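Local coordinates for amidohydrolase 3 domain-containing protein (Pyrococcus furiosus, PDB 3ICJ) that is not functionally characterised but binds zinc and probably hydrolyses non-peptide carbon-nitrogen bonds, as amidohydrolases do, at residues K91-H103 / L467-A480. Sequence-based numbering, arbitrary orientation.
With ZN (zinc ion), chain B.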
loop_
_atom_site.group_PDB
_atom_site.type_symbol
_atom_site.label_atom_id
_atom_site.label_comp_id
_atom_site.label_asym_id
_atom_site.label_seq_id
_atom_site.Cartn_x
_atom_site.Cartn_y
_atom_site.Cartn_z
ATOM N N LYS A 91 -20.067 21.031 10.996
ATOM C CA LYS A 91 -19.257 20.137 10.168
ATOM C C LYS A 91 -19.044 18.787 10.838
ATOM O O LYS A 91 -19.298 18.619 12.038
ATOM C CB LYS A 91 -17.903 20.763 9.813
ATOM C CG LYS A 91 -17.974 21.784 8.681
ATOM C CD LYS A 91 -16.578 22.313 8.359
ATOM C CE LYS A 91 -16.631 23.685 7.722
ATOM N NZ LYS A 91 -17.067 24.717 8.710
ATOM N N PHE A 92 -18.569 17.829 10.056
ATOM C CA PHE A 92 -18.358 16.464 10.542
ATOM C C PHE A 92 -16.876 16.140 10.754
ATOM O O PHE A 92 -16.025 16.579 9.988
ATOM C CB PHE A 92 -19.014 15.451 9.599
ATOM C CG PHE A 92 -20.517 15.616 9.483
ATOM C CD1 PHE A 92 -21.375 14.848 10.268
ATOM C CD2 PHE A 92 -21.070 16.546 8.607
ATOM C CE1 PHE A 92 -22.767 15.017 10.187
ATOM C CE2 PHE A 92 -22.453 16.711 8.511
ATOM C CZ PHE A 92 -23.300 15.942 9.302
ATOM N N VAL A 93 -16.577 15.403 11.820
ATOM C CA VAL A 93 -15.222 14.910 12.071
ATOM C C VAL A 93 -15.258 13.367 12.057
ATOM O O VAL A 93 -16.261 12.767 12.438
ATOM C CB VAL A 93 -14.658 15.454 13.408
ATOM C CG1 VAL A 93 -13.256 14.939 13.687
ATOM C CG2 VAL A 93 -14.646 16.995 13.426
ATOM N N MET A 94 -14.173 12.737 11.610
ATOM C CA MET A 94 -14.026 11.262 11.708
ATOM C C MET A 94 -12.544 10.884 11.893
ATOM O O MET A 94 -11.662 11.692 11.555
ATOM C CB MET A 94 -14.648 10.573 10.458
ATOM C CG MET A 94 -13.885 10.749 9.103
ATOM S SD MET A 94 -14.482 9.676 7.736
ATOM C CE MET A 94 -13.509 8.196 8.046
ATOM N N PRO A 95 -12.251 9.662 12.413
ATOM C CA PRO A 95 -10.854 9.226 12.460
ATOM C C PRO A 95 -10.271 9.253 11.050
ATOM O O PRO A 95 -10.984 8.931 10.072
ATOM C CB PRO A 95 -10.953 7.776 12.975
ATOM C CG PRO A 95 -12.274 7.727 13.703
ATOM C CD PRO A 95 -13.172 8.603 12.883
ATOM N N ALA A 96 -9.015 9.691 10.937
ATOM C CA ALA A 96 -8.349 9.723 9.653
ATOM C C ALA A 96 -8.177 8.307 9.098
ATOM O O ALA A 96 -8.167 7.319 9.852
ATOM C CB ALA A 96 -7.001 10.445 9.751
ATOM N N PHE A 97 -8.092 8.218 7.774
ATOM C CA PHE A 97 -7.890 6.935 7.117
ATOM C C PHE A 97 -6.530 6.358 7.477
ATOM O O PHE A 97 -5.581 7.096 7.743
ATOM C CB PHE A 97 -8.042 7.066 5.603
ATOM C CG PHE A 97 -9.455 7.351 5.168
ATOM C CD1 PHE A 97 -10.420 6.359 5.219
ATOM C CD2 PHE A 97 -9.822 8.630 4.736
ATOM C CE1 PHE A 97 -11.749 6.620 4.845
ATOM C CE2 PHE A 97 -11.152 8.894 4.328
ATOM C CZ PHE A 97 -12.109 7.883 4.398
ATOM N N PHE A 98 -6.470 5.037 7.487
ATOM C CA PHE A 98 -5.269 4.295 7.791
ATOM C C PHE A 98 -5.192 3.295 6.650
ATOM O O PHE A 98 -6.004 2.365 6.588
ATOM C CB PHE A 98 -5.449 3.589 9.153
ATOM C CG PHE A 98 -4.176 2.988 9.747
ATOM C CD1 PHE A 98 -3.906 3.144 11.100
ATOM C CD2 PHE A 98 -3.245 2.296 8.963
ATOM C CE1 PHE A 98 -2.746 2.594 11.679
ATOM C CE2 PHE A 98 -2.079 1.747 9.530
ATOM C CZ PHE A 98 -1.828 1.906 10.888
ATOM N N ASP A 99 -4.238 3.500 5.735
ATOM C CA ASP A 99 -3.998 2.571 4.635
ATOM C C ASP A 99 -3.006 1.498 5.096
ATOM O O ASP A 99 -1.816 1.765 5.279
ATOM C CB ASP A 99 -3.465 3.344 3.407
ATOM C CG ASP A 99 -3.470 2.513 2.121
ATOM O OD1 ASP A 99 -3.059 1.349 2.143
ATOM O OD2 ASP A 99 -3.847 3.033 1.055
ATOM N N SER A 100 -3.478 0.269 5.284
ATOM C CA SER A 100 -2.630 -0.720 5.950
ATOM C C SER A 100 -1.551 -1.363 5.052
ATOM O O SER A 100 -0.733 -2.129 5.542
ATOM C CB SER A 100 -3.478 -1.780 6.653
ATOM O OG SER A 100 -4.513 -2.245 5.812
ATOM N N HIS A 101 -1.555 -1.051 3.751
ATOM C CA HIS A 101 -0.586 -1.624 2.799
ATOM C C HIS A 101 -0.362 -0.721 1.596
ATOM O O HIS A 101 -1.194 -0.674 0.683
ATOM C CB HIS A 101 -1.090 -3.007 2.328
ATOM C CG HIS A 101 -0.153 -3.750 1.424
ATOM N ND1 HIS A 101 0.271 -5.032 1.698
ATOM C CD2 HIS A 101 0.399 -3.419 0.229
ATOM C CE1 HIS A 101 1.067 -5.446 0.727
ATOM N NE2 HIS A 101 1.159 -4.489 -0.177
ATOM N N LEU A 102 0.783 -0.045 1.557
ATOM C CA LEU A 102 1.184 0.637 0.344
ATOM C C LEU A 102 2.702 0.796 0.239
ATOM O O LEU A 102 3.450 0.476 1.174
ATOM C CB LEU A 102 0.445 1.985 0.172
ATOM C CG LEU A 102 0.355 2.992 1.317
ATOM C CD1 LEU A 102 1.742 3.512 1.659
ATOM C CD2 LEU A 102 -0.553 4.144 0.898
ATOM N N HIS A 103 3.146 1.336 -0.889
ATOM C CA HIS A 103 4.573 1.509 -1.134
ATOM C C HIS A 103 4.838 2.977 -1.351
ATOM O O HIS A 103 4.660 3.489 -2.457
ATOM C CB HIS A 103 5.005 0.669 -2.328
ATOM C CG HIS A 103 4.656 -0.779 -2.185
ATOM N ND1 HIS A 103 5.515 -1.697 -1.620
ATOM C CD2 HIS A 103 3.529 -1.462 -2.504
ATOM C CE1 HIS A 103 4.938 -2.886 -1.605
ATOM N NE2 HIS A 103 3.731 -2.770 -2.130
ATOM N N LEU A 467 -15.990 2.040 6.450
ATOM C CA LEU A 467 -15.298 3.107 7.184
ATOM C C LEU A 467 -14.563 2.565 8.421
ATOM O O LEU A 467 -13.413 2.938 8.674
ATOM C CB LEU A 467 -16.272 4.224 7.550
ATOM C CG LEU A 467 -16.763 5.044 6.339
ATOM C CD1 LEU A 467 -18.062 5.749 6.642
ATOM C CD2 LEU A 467 -15.732 6.028 5.843
ATOM N N HIS A 468 -15.211 1.663 9.162
ATOM C CA HIS A 468 -14.527 0.950 10.228
ATOM C C HIS A 468 -13.242 0.255 9.763
ATOM O O HIS A 468 -12.167 0.460 10.356
ATOM C CB HIS A 468 -15.441 -0.086 10.881
ATOM C CG HIS A 468 -14.698 -1.011 11.785
ATOM N ND1 HIS A 468 -14.047 -0.568 12.918
ATOM C CD2 HIS A 468 -14.475 -2.345 11.713
ATOM C CE1 HIS A 468 -13.456 -1.596 13.508
ATOM N NE2 HIS A 468 -13.700 -2.683 12.795
ATOM N N LEU A 469 -13.352 -0.540 8.695
ATOM C CA LEU A 469 -12.202 -1.282 8.121
ATOM C C LEU A 469 -11.057 -0.405 7.610
ATOM O O LEU A 469 -9.891 -0.788 7.683
ATOM C CB LEU A 469 -12.674 -2.252 7.019
ATOM C CG LEU A 469 -13.647 -3.291 7.601
ATOM C CD1 LEU A 469 -14.381 -4.044 6.484
ATOM C CD2 LEU A 469 -12.983 -4.248 8.588
ATOM N N TYR A 470 -11.384 0.780 7.133
ATOM C CA TYR A 470 -10.395 1.705 6.604
ATOM C C TYR A 470 -9.824 2.646 7.667
ATOM O O TYR A 470 -9.007 3.489 7.370
ATOM C CB TYR A 470 -11.011 2.515 5.471
ATOM C CG TYR A 470 -10.144 2.723 4.260
ATOM C CD1 TYR A 470 -10.679 2.671 2.998
ATOM C CD2 TYR A 470 -8.803 2.991 4.380
ATOM C CE1 TYR A 470 -9.908 2.882 1.900
ATOM C CE2 TYR A 470 -8.027 3.195 3.288
ATOM C CZ TYR A 470 -8.584 3.141 2.048
ATOM O OH TYR A 470 -7.812 3.349 0.956
ATOM N N THR A 471 -10.264 2.478 8.905
ATOM C CA THR A 471 -9.736 3.214 10.031
ATOM C C THR A 471 -9.188 2.299 11.130
ATOM O O THR A 471 -8.013 2.004 11.159
ATOM C CB THR A 471 -10.776 4.203 10.591
ATOM O OG1 THR A 471 -11.992 3.516 10.864
ATOM C CG2 THR A 471 -11.058 5.307 9.610
ATOM N N HIS A 472 -10.052 1.845 12.025
ATOM C CA HIS A 472 -9.642 0.981 13.112
ATOM C C HIS A 472 -9.247 -0.403 12.620
ATOM O O HIS A 472 -8.380 -1.030 13.175
ATOM C CB HIS A 472 -10.725 0.880 14.192
ATOM C CG HIS A 472 -10.251 0.265 15.473
ATOM N ND1 HIS A 472 -10.881 -0.802 16.065
ATOM C CD2 HIS A 472 -9.200 0.564 16.269
ATOM C CE1 HIS A 472 -10.251 -1.125 17.175
ATOM N NE2 HIS A 472 -9.224 -0.314 17.319
ATOM N N GLY A 473 -9.886 -0.856 11.557
ATOM C CA GLY A 473 -9.614 -2.185 11.011
ATOM C C GLY A 473 -8.156 -2.269 10.601
ATOM O O GLY A 473 -7.407 -3.135 11.055
ATOM N N SER A 474 -7.755 -1.317 9.764
ATOM C CA SER A 474 -6.380 -1.155 9.351
ATOM C C SER A 474 -5.393 -1.009 10.515
ATOM O O SER A 474 -4.332 -1.635 10.507
ATOM C CB SER A 474 -6.284 0.043 8.428
ATOM O OG SER A 474 -6.716 -0.298 7.124
ATOM N N ALA A 475 -5.752 -0.201 11.508
ATOM C CA ALA A 475 -4.927 -0.023 12.694
ATOM C C ALA A 475 -4.679 -1.333 13.421
ATOM O O ALA A 475 -3.541 -1.641 13.781
ATOM C CB ALA A 475 -5.559 0.999 13.639
ATOM N N GLN A 476 -5.740 -2.118 13.614
ATOM C CA GLN A 476 -5.621 -3.422 14.295
ATOM C C GLN A 476 -4.777 -4.400 13.521
ATOM O O GLN A 476 -4.014 -5.149 14.102
ATOM C CB GLN A 476 -6.988 -4.022 14.600
ATOM C CG GLN A 476 -7.686 -3.244 15.686
ATOM C CD GLN A 476 -8.456 -4.126 16.607
ATOM O OE1 GLN A 476 -9.603 -4.500 16.325
ATOM N NE2 GLN A 476 -7.839 -4.469 17.735
ATOM N N VAL A 477 -4.889 -4.342 12.201
ATOM C CA VAL A 477 -4.150 -5.210 11.305
ATOM C C VAL A 477 -2.657 -4.860 11.336
ATOM O O VAL A 477 -1.808 -5.738 11.178
ATOM C CB VAL A 477 -4.821 -5.180 9.903
ATOM C CG1 VAL A 477 -3.882 -5.544 8.787
ATOM C CG2 VAL A 477 -6.028 -6.121 9.945
ATOM N N THR A 478 -2.360 -3.583 11.622
ATOM C CA THR A 478 -0.993 -3.066 11.732
ATOM C C THR A 478 -0.498 -2.975 13.211
ATOM O O THR A 478 0.494 -2.300 13.504
ATOM C CB THR A 478 -0.901 -1.695 10.979
ATOM O OG1 THR A 478 -1.622 -1.793 9.724
ATOM C CG2 THR A 478 0.547 -1.314 10.649
ATOM N N LEU A 479 -1.204 -3.646 14.129
ATOM C CA LEU A 479 -0.835 -3.708 15.557
ATOM C C LEU A 479 -0.624 -2.335 16.210
ATOM O O LEU A 479 0.286 -2.154 17.025
ATOM C CB LEU A 479 0.394 -4.601 15.760
ATOM C CG LEU A 479 0.340 -6.031 15.176
ATOM C CD1 LEU A 479 1.686 -6.726 15.438
ATOM C CD2 LEU A 479 -0.824 -6.876 15.791
ATOM N N ALA A 480 -1.495 -1.394 15.840
ATOM C CA ALA A 480 -1.438 0.011 16.255
ATOM C C ALA A 480 -2.673 0.302 17.085
ATOM O O ALA A 480 -3.692 0.773 16.563
ATOM C CB ALA A 480 -1.424 0.897 15.021
HETATM ZN ZN ZN B . 2.216 -4.510 -2.211
HETATM O O HOH W 1 -5.601 4.946 1.059
#
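The backbone N of Phe98 donates to Tyr470 O, a carbonyl within a helix, at 3.0 Å and a nearly straight 165°. That carbonyl lies in a pi-type widening of the helix at 469-473, and in the helix segment no backbone N pairs with it. The strand takes up the carbonyl instead. The rings of Phe97 and Phe98 then pack against different parts of the helix. The edge of the Phe97 ring meets the face of Tyr470, with Phe97 CD1 3.8 Å from Tyr470 CG and the planes at 70°. Pro442 and Ile446 of helix 442-451 also touch Phe97. The Phe98 ring lies along the helix. Ala475 CA makes a CH-pi contact over one face, 3.9 Å from the ring centroid. Thr478 CB approaches Phe98 CZ, and Ala480 CB approaches Phe98 CE1. The CG of Phe98 is anti to the backbone N (chi1 -169°), which lays the ring against the last turn. Farther back, Met94 CE packs on Leu467 CD2 at 3.8 Å, and Thr471 CG2 rests near Pro95 O and Ala96 O. Ser474 OG lies 2.8 Å from Phe98 O and 3.2 Å from Ser100 OG, which also bonds to Ser393. One water accepts from Tyr470 OH and donates to Asp99 OD2, which is also bonded to Thr433. Asp99 OD1 accepts from His101 N through its anti lone pair, forming an Asx turn. His101 and His103 bind zinc through NE2, with Asp434 and the carboxylated Lys296 completing the site. The pair of metal histidines at the end of this first barrel strand is the amidohydrolase HxH motif. The helix thus holds the strand just ahead of these histidines. The Asx turn probably helps set the backbone at His101, and the water ties Asp99 to the helix, consistent with a second-shell role.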